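Local coordinates for protein glycerate dehydrogenase/glyoxylate reductase (Thermus thermophilus, PDB 2CUK) that probably reduces hydroxypyruvate and glyoxylate with a nicotinamide cofactor, as a member of the D-isomer specific 2-hydroxyacid dehydrogenase family, at residues Leu111-Arg116 and His246-Gly251; Gly144-Leu149 and Arg169-Ala174; Glu206-Leu211 and Arg230-Asp235; Glu214-Met219 and Glu237-Ala242; Glu241-His246 and Leu269-Ile274. All blocks are in the same frame, centred on the assembly; numbering follows the deposited sequence.

Contact 1. Residues Leu111-Arg116 and His246-Gly251; sequences LAVARR and HLFGAG
V113 and F248 carry this contact, and each points its side chain at the other segment. The two methyls of V113 divide the work. CG1, anti to the backbone N (chi1 174°), lies over the backbone at G249, with CG1 4.0 Å from the CA of G249. CG2 lies farther along the strand and meets the carbonyl of A250, 3.5 Å from CG2 of V113 to O of A250. G249 and G251 have no side chain, and the V113 methyls lie directly against the strand backbone. The F248 ring sits at the helix end. V113 O approaches the ring edge in its plane, 3.4 Å from CE2 of F248. CD2 of the same ring packs on CG1 of V113 at 4.1 Å. No hydrogen bond crosses the contact. V113 O instead accepts a bond from R116 N, part of a Schellman motif in which R116 has positive phi. On the far side of the helix, R115 bonds to A101 O and G279 O of the second subunit. A helix end laid over strand 249-252 of a parallel sheet is the alpha/beta layering of a Rossmann-type NAD-binding domain.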
# COMPACT_ATOMS: atom_id res chain seq x y z
N LEU A 111 -3.11 2.53 3.62
CA LEU A 111 -2.73 1.19 4.06
C LEU A 111 -1.39 1.21 4.78
O LEU A 111 -1.20 0.48 5.76
CB LEU A 111 -2.67 0.24 2.87
CG LEU A 111 -4.02 -0.12 2.23
CD1 LEU A 111 -3.81 -0.80 0.89
CD2 LEU A 111 -4.78 -1.03 3.19
N ALA A 112 -0.48 2.06 4.32
CA ALA A 112 0.83 2.16 4.94
C ALA A 112 0.70 2.58 6.41
O ALA A 112 1.37 2.04 7.28
CB ALA A 112 1.69 3.16 4.20
N VAL A 113 -0.17 3.56 6.66
CA VAL A 113 -0.41 4.07 8.00
C VAL A 113 -1.30 3.14 8.82
O VAL A 113 -0.93 2.74 9.93
CB VAL A 113 -1.09 5.47 7.95
CG1 VAL A 113 -1.47 5.93 9.35
CG2 VAL A 113 -0.15 6.48 7.31
N ALA A 114 -2.46 2.79 8.27
CA ALA A 114 -3.42 1.96 8.97
C ALA A 114 -2.81 0.63 9.44
O ALA A 114 -3.06 0.15 10.54
CB ALA A 114 -4.58 1.68 8.01
N ARG A 115 -2.00 0.02 8.56
CA ARG A 115 -1.46 -1.30 8.91
C ARG A 115 0.05 -1.26 9.19
O ARG A 115 0.73 -2.28 9.22
CB ARG A 115 -1.74 -2.25 7.74
CG ARG A 115 -3.24 -2.41 7.48
CD ARG A 115 -3.95 -3.15 8.61
NE ARG A 115 -3.14 -4.28 9.08
CZ ARG A 115 -3.42 -5.49 8.56
NH1 ARG A 115 -4.39 -5.63 7.68
NH2 ARG A 115 -2.71 -6.55 8.96
N ARG A 116 0.57 -0.03 9.40
CA ARG A 116 1.95 0.12 9.84
C ARG A 116 2.94 -0.66 8.98
O ARG A 116 3.83 -1.34 9.46
CB ARG A 116 2.04 -0.36 11.29
CG ARG A 116 0.99 0.30 12.19
CD ARG A 116 0.92 -0.35 13.57
NE ARG A 116 2.10 0.01 14.36
CZ ARG A 116 2.13 -0.39 15.64
NH1 ARG A 116 1.12 -1.09 16.14
NH2 ARG A 116 3.20 -0.12 16.39
N HIS A 246 -3.38 12.34 19.73
CA HIS A 246 -4.76 12.44 19.27
C HIS A 246 -5.04 11.59 18.02
O HIS A 246 -5.89 10.70 18.05
CB HIS A 246 -5.12 13.90 18.99
CG HIS A 246 -6.54 14.11 18.58
ND1 HIS A 246 -7.61 13.76 19.39
CD2 HIS A 246 -7.08 14.60 17.44
CE1 HIS A 246 -8.74 14.04 18.76
NE2 HIS A 246 -8.45 14.54 17.58
N LEU A 247 -4.33 11.87 16.94
CA LEU A 247 -4.51 11.12 15.69
C LEU A 247 -3.79 9.79 15.67
O LEU A 247 -2.71 9.65 16.24
CB LEU A 247 -4.02 11.96 14.50
CG LEU A 247 -4.81 13.23 14.19
CD1 LEU A 247 -4.12 14.00 13.07
CD2 LEU A 247 -6.23 12.87 13.81
N PHE A 248 -4.39 8.80 15.01
CA PHE A 248 -3.76 7.49 14.91
C PHE A 248 -2.49 7.70 14.08
O PHE A 248 -1.45 7.13 14.38
CB PHE A 248 -4.67 6.50 14.18
CG PHE A 248 -4.06 5.13 14.02
CD1 PHE A 248 -4.18 4.18 15.03
CD2 PHE A 248 -3.38 4.79 12.85
CE1 PHE A 248 -3.61 2.91 14.88
CE2 PHE A 248 -2.81 3.53 12.70
CZ PHE A 248 -2.93 2.58 13.71
N GLY A 249 -2.60 8.52 13.03
CA GLY A 249 -1.45 8.77 12.18
C GLY A 249 -1.77 9.61 10.95
O GLY A 249 -2.90 10.09 10.78
N ALA A 250 -0.77 9.81 10.10
CA ALA A 250 -0.95 10.60 8.89
C ALA A 250 -0.06 10.12 7.75
O ALA A 250 1.09 9.72 7.98
CB ALA A 250 -0.67 12.07 9.17
N GLY A 251 -0.60 10.16 6.54
CA GLY A 251 0.14 9.76 5.35
C GLY A 251 0.18 10.96 4.43
O GLY A 251 -0.86 11.42 3.93

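Contact 2. Residues Gly144-Leu149 and Arg169-Ala174; sequences GLTLGL and RVVYHA
Five backbone hydrogen bonds join L145-L149 to R169-H173 in a parallel ladder. The strands are the two ends of a beta-alpha-beta unit, with helix 154-165 as the crossover of the Rossmann-type fold. Donors alternate between the strands. R169 N gives to L145 O at 2.7 Å, and L147 N gives to R169 O at 2.7 Å. V171 N then bonds L147 O, and L149 N bonds V171 O at 3.1 Å. H173 N closes the ladder on L149 O at 2.9 Å. The bonds are nearly straight; the one to R169 O reaches 172° at the hydrogen. The strand axes make an angle of 22°. Weaker CA-H...O contacts fill in between, such as CA of T146 to O of R169.

L147, L149, V170 and Y172 share one face of the sheet. There CD1 of L149 meets CG1 of V170 at 4.0 Å, and helix 154-165 covers the pair. Y172 leads its ring away, and its OH bonds K178 N. On the other face T146 and V171 cross at about a right angle. G148, next to T146 on this face, has no side chain, and CG2 of V171 rests on its CA. T146 has CG2 anti to its own N (OG1 at chi1 -65°), which sets that methyl 3.7 Å from CG2 of V171.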
# COMPACT_ATOMS: atom_id res chain seq x y z
N GLY A 144 -15.82 -1.38 7.46
CA GLY A 144 -16.81 -0.66 8.23
C GLY A 144 -16.42 0.76 8.60
O GLY A 144 -17.27 1.54 9.02
N LEU A 145 -15.14 1.11 8.46
CA LEU A 145 -14.70 2.46 8.78
C LEU A 145 -15.16 3.45 7.72
O LEU A 145 -15.41 3.08 6.57
CB LEU A 145 -13.17 2.52 8.91
CG LEU A 145 -12.57 2.04 10.23
CD1 LEU A 145 -12.92 0.58 10.47
CD2 LEU A 145 -11.06 2.22 10.19
N THR A 146 -15.26 4.71 8.12
CA THR A 146 -15.70 5.76 7.21
C THR A 146 -14.59 6.63 6.66
O THR A 146 -13.81 7.23 7.42
CB THR A 146 -16.75 6.67 7.88
OG1 THR A 146 -17.93 5.90 8.17
CG2 THR A 146 -17.11 7.84 6.98
N LEU A 147 -14.51 6.70 5.34
CA LEU A 147 -13.53 7.54 4.68
C LEU A 147 -14.24 8.83 4.29
O LEU A 147 -15.27 8.80 3.61
CB LEU A 147 -12.99 6.86 3.42
CG LEU A 147 -12.13 7.74 2.51
CD1 LEU A 147 -10.84 8.12 3.23
CD2 LEU A 147 -11.82 6.99 1.21
N GLY A 148 -13.69 9.95 4.74
CA GLY A 148 -14.27 11.24 4.43
C GLY A 148 -13.34 11.97 3.48
O GLY A 148 -12.20 12.24 3.82
N LEU A 149 -13.84 12.27 2.29
CA LEU A 149 -13.06 12.97 1.29
C LEU A 149 -13.41 14.45 1.27
O LEU A 149 -14.59 14.81 1.25
CB LEU A 149 -13.33 12.36 -0.09
CG LEU A 149 -13.07 10.85 -0.19
CD1 LEU A 149 -13.80 10.27 -1.39
CD2 LEU A 149 -11.58 10.60 -0.27
N ARG A 169 -16.83 2.78 4.24
CA ARG A 169 -17.97 3.57 3.89
C ARG A 169 -17.46 4.91 3.46
O ARG A 169 -16.41 5.37 3.90
CB ARG A 169 -18.85 3.72 5.13
CG ARG A 169 -19.87 2.58 5.26
CD ARG A 169 -20.00 2.09 6.71
NE ARG A 169 -21.08 2.79 7.40
CZ ARG A 169 -21.97 2.04 8.08
NH1 ARG A 169 -21.85 0.72 8.10
NH2 ARG A 169 -22.96 2.63 8.76
N VAL A 170 -18.14 5.54 2.52
CA VAL A 170 -17.65 6.80 1.98
C VAL A 170 -18.60 7.99 2.13
O VAL A 170 -19.81 7.87 1.90
CB VAL A 170 -17.30 6.66 0.49
CG1 VAL A 170 -16.86 8.01 -0.08
CG2 VAL A 170 -16.21 5.62 0.31
N VAL A 171 -18.05 9.12 2.53
CA VAL A 171 -18.80 10.36 2.68
C VAL A 171 -17.89 11.45 2.12
O VAL A 171 -16.69 11.22 1.93
CB VAL A 171 -19.13 10.68 4.17
CG1 VAL A 171 -19.94 9.54 4.77
CG2 VAL A 171 -17.85 10.90 4.95
N TYR A 172 -18.44 12.62 1.83
CA TYR A 172 -17.60 13.67 1.28
C TYR A 172 -18.12 15.08 1.47
O TYR A 172 -19.30 15.30 1.73
CB TYR A 172 -17.36 13.42 -0.21
CG TYR A 172 -18.53 13.78 -1.11
CD1 TYR A 172 -18.55 14.99 -1.82
CD2 TYR A 172 -19.62 12.93 -1.24
CE1 TYR A 172 -19.62 15.32 -2.64
CE2 TYR A 172 -20.70 13.25 -2.06
CZ TYR A 172 -20.70 14.45 -2.76
OH TYR A 172 -21.77 14.77 -3.57
N HIS A 173 -17.21 16.04 1.33
CA HIS A 173 -17.54 17.44 1.41
C HIS A 173 -16.88 18.07 0.20
O HIS A 173 -15.80 17.67 -0.20
CB HIS A 173 -16.99 18.09 2.68
CG HIS A 173 -17.17 19.58 2.71
ND1 HIS A 173 -18.41 20.18 2.76
CD2 HIS A 173 -16.27 20.58 2.62
CE1 HIS A 173 -18.26 21.49 2.70
NE2 HIS A 173 -16.97 21.76 2.61
N ALA A 174 -17.55 19.06 -0.39
CA ALA A 174 -17.01 19.75 -1.56
C ALA A 174 -17.75 21.08 -1.67
O ALA A 174 -18.79 21.27 -1.05
CB ALA A 174 -17.22 18.91 -2.81

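Contact 3. Residues Glu206-Leu211 and Arg230-Asp235; sequences ETHRLL and RGALVD
R209 and L211 grip the other loop through its carbonyls. R209 N bonds A232 O at 2.7 Å, bent to 144° at the hydrogen. L211 N bonds L233 O at 2.9 Å and is straighter. In return D235 N gives to L211 O at 3.1 Å. L211 and V234 thus form a single backbone bridge. One water adds a link: it accepts from NE of R209 and donates to V234 O. It lies at the edge of the guanidinium plane, which the extended R209 chain carries out to it.

The two loops follow neighbouring parallel strands, 196-199 and 224-227, of the Rossmann-type sheet. A type II turn from T207 to L210 shapes the first. D235 is the N-cap of helix 236-243, with OD1 on A238 N.

Packing is local. T207 and L233 lie side by side, and OG1 of T207 is 3.5 Å from CD2 of L233; the hydroxyl itself is hydrogen-bonded to T204 N and P202 O. The CB of A232 comes obliquely to the H208 ring, 3.8 Å from ND1 of H208. CB of L211 touches CG2 of V234 at 4.1 Å.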
# COMPACT_ATOMS: atom_id res chain seq x y z
N GLU A 206 -9.19 30.30 0.27
CA GLU A 206 -10.18 29.68 1.13
C GLU A 206 -9.74 28.35 1.75
O GLU A 206 -10.19 27.99 2.84
CB GLU A 206 -11.49 29.47 0.35
CG GLU A 206 -12.04 30.73 -0.31
CD GLU A 206 -11.26 31.13 -1.56
OE1 GLU A 206 -11.28 30.37 -2.55
OE2 GLU A 206 -10.63 32.21 -1.56
N THR A 207 -8.87 27.62 1.06
CA THR A 207 -8.41 26.33 1.57
C THR A 207 -7.00 26.38 2.16
O THR A 207 -6.49 25.37 2.64
CB THR A 207 -8.42 25.26 0.46
OG1 THR A 207 -7.60 25.68 -0.63
CG2 THR A 207 -9.84 25.02 -0.03
N HIS A 208 -6.37 27.55 2.12
CA HIS A 208 -5.03 27.69 2.68
C HIS A 208 -5.08 27.27 4.15
O HIS A 208 -5.77 27.89 4.96
CB HIS A 208 -4.54 29.13 2.54
CG HIS A 208 -3.11 29.32 2.93
ND1 HIS A 208 -2.08 28.62 2.33
CD2 HIS A 208 -2.53 30.13 3.84
CE1 HIS A 208 -0.93 28.99 2.87
NE2 HIS A 208 -1.18 29.91 3.79
N ARG A 209 -4.36 26.20 4.48
CA ARG A 209 -4.33 25.68 5.83
C ARG A 209 -5.72 25.37 6.37
O ARG A 209 -6.06 25.69 7.51
CB ARG A 209 -3.58 26.64 6.75
CG ARG A 209 -2.08 26.64 6.46
CD ARG A 209 -1.31 27.65 7.27
NE ARG A 209 0.11 27.59 6.92
CZ ARG A 209 1.04 28.39 7.41
NH1 ARG A 209 0.72 29.34 8.28
NH2 ARG A 209 2.31 28.24 7.04
N LEU A 210 -6.53 24.75 5.52
CA LEU A 210 -7.89 24.36 5.88
C LEU A 210 -7.80 23.47 7.11
O LEU A 210 -8.57 23.60 8.06
CB LEU A 210 -8.53 23.58 4.73
CG LEU A 210 -10.00 23.19 4.90
CD1 LEU A 210 -10.86 24.44 4.87
CD2 LEU A 210 -10.41 22.23 3.79
N LEU A 211 -6.85 22.53 7.08
CA LEU A 211 -6.65 21.62 8.20
C LEU A 211 -5.72 22.28 9.20
O LEU A 211 -4.53 21.94 9.30
CB LEU A 211 -6.07 20.29 7.72
CG LEU A 211 -7.08 19.19 7.39
CD1 LEU A 211 -7.71 18.66 8.67
CD2 LEU A 211 -8.15 19.74 6.44
N ARG A 230 -2.19 19.24 -1.94
CA ARG A 230 -1.26 20.36 -1.82
C ARG A 230 -0.81 20.51 -0.37
O ARG A 230 -1.63 20.53 0.55
CB ARG A 230 -1.92 21.67 -2.28
CG ARG A 230 -2.35 21.70 -3.74
CD ARG A 230 -1.15 21.56 -4.68
NE ARG A 230 -0.20 22.67 -4.55
CZ ARG A 230 -0.40 23.89 -5.05
NH1 ARG A 230 -1.51 24.16 -5.72
NH2 ARG A 230 0.52 24.83 -4.89
N GLY A 231 0.50 20.61 -0.17
CA GLY A 231 1.04 20.74 1.17
C GLY A 231 0.43 21.82 2.04
O GLY A 231 0.14 21.59 3.22
N ALA A 232 0.21 23.00 1.46
CA ALA A 232 -0.34 24.15 2.19
C ALA A 232 -1.77 23.99 2.72
O ALA A 232 -2.26 24.88 3.43
CB ALA A 232 -0.24 25.41 1.33
N LEU A 233 -2.43 22.89 2.38
CA LEU A 233 -3.79 22.67 2.86
C LEU A 233 -3.77 22.29 4.34
O LEU A 233 -4.80 22.32 5.03
CB LEU A 233 -4.46 21.53 2.07
CG LEU A 233 -4.72 21.71 0.58
CD1 LEU A 233 -5.27 20.41 -0.01
CD2 LEU A 233 -5.70 22.86 0.36
N VAL A 234 -2.59 21.93 4.83
CA VAL A 234 -2.40 21.50 6.21
C VAL A 234 -1.41 22.36 6.98
O VAL A 234 -0.36 22.73 6.45
CB VAL A 234 -1.87 20.04 6.26
CG1 VAL A 234 -1.69 19.60 7.70
CG2 VAL A 234 -2.82 19.11 5.53
N ASP A 235 -1.74 22.66 8.23
CA ASP A 235 -0.84 23.42 9.10
C ASP A 235 0.11 22.36 9.64
O ASP A 235 -0.21 21.66 10.60
CB ASP A 235 -1.60 24.04 10.27
CG ASP A 235 -0.68 24.82 11.21
OD1 ASP A 235 0.46 24.38 11.44
OD2 ASP A 235 -1.11 25.86 11.74
O HOH W 1 0.86 25.30 5.70

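Contact 4. Residues Glu214-Met219 and Glu237-Ala242; sequences ERLFAM and EALVEA
L216 and F217 both turn CG anti to the carbonyl carbon, with chi1 of -73° and -78°, and both side chains then reach helix 236-243. L216 points directly at it. Its CD1 comes onto the helix backbone between A238 and L239, 3.5 Å from CD1 of L216 to N of L239. The same methyl touches CB of A238 at 3.7 Å. The other branch, CD2, meets CD1 of L239 at 4.1 Å, where the two leucines cross at about a right angle. F217 reaches the next turn with the far end of its ring. CZ of F217 is 3.6 Å from CA of A242. The A242 methyl lies over one ring face, toward the rim, in a CH-pi contact: CB of A242 is 4.2 Å from the ring centroid. E241 adds CB at the same CZ, while its carboxylate forms a salt bridge with R213. The small side chains of A238 and A242, one turn apart, both face the partner segment. The contact holds no cross-segment hydrogen bond and is apolar. It pairs the short helix 213-216 with helix 236-243. L216 and L239 also rest on L225 of strand 224-227, so both helices pack on the sheet that holds strand 224-227.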
# COMPACT_ATOMS: atom_id res chain seq x y z
N GLU A 214 -7.42 23.75 14.94
CA GLU A 214 -8.78 23.48 15.39
C GLU A 214 -9.45 22.32 14.66
O GLU A 214 -10.12 21.50 15.27
CB GLU A 214 -9.66 24.73 15.27
CG GLU A 214 -9.08 25.79 14.37
CD GLU A 214 -7.88 26.49 15.00
OE1 GLU A 214 -7.11 27.12 14.24
OE2 GLU A 214 -7.73 26.42 16.24
N ARG A 215 -9.25 22.25 13.34
CA ARG A 215 -9.86 21.18 12.58
C ARG A 215 -9.18 19.83 12.80
O ARG A 215 -9.85 18.80 12.82
CB ARG A 215 -9.87 21.54 11.09
CG ARG A 215 -10.77 22.73 10.77
CD ARG A 215 -11.26 22.72 9.34
NE ARG A 215 -12.22 23.79 9.11
CZ ARG A 215 -11.90 25.05 8.82
NH1 ARG A 215 -10.63 25.41 8.71
NH2 ARG A 215 -12.85 25.95 8.64
N LEU A 216 -7.87 19.84 13.00
CA LEU A 216 -7.13 18.60 13.24
C LEU A 216 -7.58 17.96 14.55
O LEU A 216 -7.78 16.75 14.62
CB LEU A 216 -5.62 18.87 13.27
CG LEU A 216 -4.96 19.17 11.92
CD1 LEU A 216 -3.55 19.68 12.13
CD2 LEU A 216 -4.96 17.92 11.05
N PHE A 217 -7.73 18.78 15.58
CA PHE A 217 -8.17 18.26 16.87
C PHE A 217 -9.68 18.06 16.91
O PHE A 217 -10.22 17.54 17.89
CB PHE A 217 -7.71 19.19 17.99
CG PHE A 217 -6.26 19.02 18.35
CD1 PHE A 217 -5.84 17.93 19.10
CD2 PHE A 217 -5.31 19.94 17.91
CE1 PHE A 217 -4.49 17.75 19.41
CE2 PHE A 217 -3.95 19.77 18.22
CZ PHE A 217 -3.54 18.67 18.97
N ALA A 218 -10.37 18.45 15.84
CA ALA A 218 -11.81 18.26 15.76
C ALA A 218 -12.04 16.86 15.18
O ALA A 218 -13.11 16.28 15.33
CB ALA A 218 -12.45 19.31 14.85
N MET A 219 -11.02 16.33 14.52
CA MET A 219 -11.11 14.99 13.95
C MET A 219 -11.20 14.01 15.13
O MET A 219 -10.79 14.34 16.24
CB MET A 219 -9.87 14.70 13.09
CG MET A 219 -9.86 15.46 11.77
SD MET A 219 -8.38 15.20 10.76
CE MET A 219 -8.43 13.38 10.55
N GLU A 237 2.90 22.33 11.50
CA GLU A 237 3.25 22.33 12.92
C GLU A 237 2.11 21.79 13.77
O GLU A 237 2.31 21.06 14.73
CB GLU A 237 3.57 23.77 13.32
CG GLU A 237 3.93 23.90 14.80
CD GLU A 237 5.01 24.93 14.97
OE1 GLU A 237 5.43 25.51 13.98
OE2 GLU A 237 5.44 25.16 16.11
N ALA A 238 0.87 22.14 13.43
CA ALA A 238 -0.29 21.65 14.16
C ALA A 238 -0.45 20.14 13.99
O ALA A 238 -0.87 19.45 14.92
CB ALA A 238 -1.55 22.37 13.69
N LEU A 239 -0.12 19.63 12.80
CA LEU A 239 -0.23 18.19 12.56
C LEU A 239 0.70 17.44 13.51
O LEU A 239 0.34 16.40 14.05
CB LEU A 239 0.11 17.86 11.11
CG LEU A 239 0.03 16.37 10.75
CD1 LEU A 239 -1.38 15.85 11.03
CD2 LEU A 239 0.39 16.18 9.28
N VAL A 240 1.91 17.97 13.69
CA VAL A 240 2.88 17.35 14.60
C VAL A 240 2.26 17.24 15.99
O VAL A 240 2.36 16.21 16.65
CB VAL A 240 4.18 18.19 14.71
CG1 VAL A 240 5.04 17.66 15.86
CG2 VAL A 240 4.96 18.13 13.40
N GLU A 241 1.62 18.32 16.43
CA GLU A 241 0.98 18.35 17.74
C GLU A 241 -0.08 17.25 17.87
O GLU A 241 -0.10 16.51 18.85
CB GLU A 241 0.32 19.71 17.96
CG GLU A 241 1.30 20.88 18.04
CD GLU A 241 0.61 22.23 18.10
OE1 GLU A 241 -0.58 22.28 18.49
OE2 GLU A 241 1.25 23.25 17.77
N ALA A 242 -0.95 17.15 16.87
CA ALA A 242 -2.04 16.18 16.84
C ALA A 242 -1.59 14.74 16.73
O ALA A 242 -2.31 13.82 17.13
CB ALA A 242 -3.00 16.51 15.68

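Contact 5. Residues Glu241-His246 and Leu269-Ile274; sequences EALRGH and LPNAVI
L243 overlaps L269 and N271 late in helix 236-243. CB of L243 touches CD1 of L269 at 3.7 Å, and the two leucine side chains meet at a slant. CD1 of L243 bears on the same L269 methyl and reaches on to CB of A272, 4.1 Å away. CD2 goes the other way and meets the amide of N271, with CD2 of L243 3.7 Å from ND2 of N271. Each branch of L243 thus has its own neighbour.

The polar link is one hydrogen bond. ND2 of N271 gives to L243 O at 3.1 Å, with 159° at the hydrogen. It meets a lone pair of that oxygen in the carbonyl plane, and the oxygen lies close to the amide plane of N271. CG of N271 sits between its own backbone N and carbonyl carbon (chi1 61°), which turns the amide toward L243 O. ND2 also bonds F248 O, so the amide nitrogen gives to two carbonyls, L243 O and F248 O. Together they would hold the amide's rotation.

The contact belongs to the edge of the Rossmann-type sheet. Strand 272-274 is the outermost strand within this chain on this side, next to strand 249-252, and helix 236-243 leads into 249-252. A type I turn from L269 to A272 brings the chain into the edge strand and places L269 and N271 against L243.

R244 is more peripheral. Its extended chain crosses L269 at about a right angle, with NH1 of R244 4.0 Å from CD2 of L269.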
# COMPACT_ATOMS: atom_id res chain seq x y z
N GLU A 241 1.62 18.32 16.43
CA GLU A 241 0.98 18.35 17.74
C GLU A 241 -0.08 17.25 17.87
O GLU A 241 -0.10 16.51 18.85
CB GLU A 241 0.32 19.71 17.96
CG GLU A 241 1.30 20.88 18.04
CD GLU A 241 0.61 22.23 18.10
OE1 GLU A 241 -0.58 22.28 18.49
OE2 GLU A 241 1.25 23.25 17.77
N ALA A 242 -0.95 17.15 16.87
CA ALA A 242 -2.04 16.18 16.84
C ALA A 242 -1.59 14.74 16.73
O ALA A 242 -2.31 13.82 17.13
CB ALA A 242 -3.00 16.51 15.68
N LEU A 243 -0.40 14.52 16.18
CA LEU A 243 0.12 13.17 16.01
C LEU A 243 0.74 12.58 17.27
O LEU A 243 0.95 11.37 17.34
CB LEU A 243 1.16 13.15 14.88
CG LEU A 243 0.61 13.22 13.46
CD1 LEU A 243 1.74 13.38 12.48
CD2 LEU A 243 -0.18 11.96 13.15
N ARG A 244 1.01 13.41 18.26
CA ARG A 244 1.62 12.89 19.48
C ARG A 244 0.71 11.97 20.27
O ARG A 244 1.19 11.06 20.94
CB ARG A 244 2.13 14.04 20.35
CG ARG A 244 3.29 14.80 19.70
CD ARG A 244 4.03 15.70 20.66
NE ARG A 244 5.01 16.53 19.97
CZ ARG A 244 6.12 16.08 19.38
NH1 ARG A 244 6.40 14.78 19.40
NH2 ARG A 244 6.94 16.92 18.77
N GLY A 245 -0.60 12.16 20.17
CA GLY A 245 -1.52 11.29 20.89
C GLY A 245 -2.97 11.30 20.45
O GLY A 245 -3.72 10.37 20.74
N HIS A 246 -3.38 12.34 19.73
CA HIS A 246 -4.76 12.44 19.27
C HIS A 246 -5.04 11.59 18.02
O HIS A 246 -5.89 10.70 18.05
CB HIS A 246 -5.12 13.90 18.99
CG HIS A 246 -6.54 14.11 18.58
ND1 HIS A 246 -7.61 13.76 19.39
CD2 HIS A 246 -7.08 14.60 17.44
CE1 HIS A 246 -8.74 14.04 18.76
NE2 HIS A 246 -8.45 14.54 17.58
N LEU A 269 8.34 10.78 13.87
CA LEU A 269 7.09 10.17 14.32
C LEU A 269 6.79 8.90 13.52
O LEU A 269 6.53 8.95 12.32
CB LEU A 269 5.92 11.15 14.17
CG LEU A 269 5.99 12.40 15.06
CD1 LEU A 269 4.83 13.34 14.74
CD2 LEU A 269 5.96 11.98 16.52
N PRO A 270 6.83 7.74 14.19
CA PRO A 270 6.56 6.47 13.52
C PRO A 270 5.16 6.34 12.92
O PRO A 270 4.95 5.53 12.02
CB PRO A 270 6.84 5.43 14.61
CG PRO A 270 6.59 6.18 15.88
CD PRO A 270 7.21 7.52 15.60
N ASN A 271 4.20 7.13 13.41
CA ASN A 271 2.84 7.06 12.88
C ASN A 271 2.62 8.05 11.73
O ASN A 271 1.48 8.31 11.33
CB ASN A 271 1.81 7.26 14.00
CG ASN A 271 1.93 8.61 14.70
OD1 ASN A 271 3.01 9.18 14.79
ND2 ASN A 271 0.80 9.10 15.21
N ALA A 272 3.71 8.61 11.21
CA ALA A 272 3.64 9.53 10.09
C ALA A 272 4.42 8.91 8.92
O ALA A 272 5.56 8.49 9.10
CB ALA A 272 4.25 10.89 10.46
N VAL A 273 3.80 8.85 7.75
CA VAL A 273 4.45 8.31 6.57
C VAL A 273 4.52 9.44 5.55
O VAL A 273 3.49 9.90 5.05
CB VAL A 273 3.67 7.09 6.00
CG1 VAL A 273 4.27 6.67 4.65
CG2 VAL A 273 3.74 5.93 6.98
N ILE A 274 5.73 9.90 5.27
CA ILE A 274 5.93 10.99 4.32
C ILE A 274 6.63 10.51 3.05
O ILE A 274 7.74 9.96 3.11
CB ILE A 274 6.79 12.14 4.95
CG1 ILE A 274 6.00 12.86 6.05
CG2 ILE A 274 7.16 13.15 3.89
CD1 ILE A 274 5.33 11.93 7.06

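How the contacts relate
All five contacts lie in the NAD-binding part of the chain, and contacts 1, 2 and 5 reach the same six-stranded parallel sheet. Contact 2 is at one edge, strand 169-173, and contact 5 at the other, strand 272-274; their centres are about 21 Å apart. Contacts 1 and 5 are close, with centres about 8 Å apart; they share H246, and their strands 249-252 and 272-274 are neighbours. Contacts 4 and 5 share helix 236-243. Contacts 3 and 4 alternate along the chain and touch where L210 O meets R215 NH1. Contact 1 encloses contacts 2, 3 and 4 in sequence. Strand 249-252 comes back to the helix ending in 111-116 only after most of the sheet has been formed along the chain.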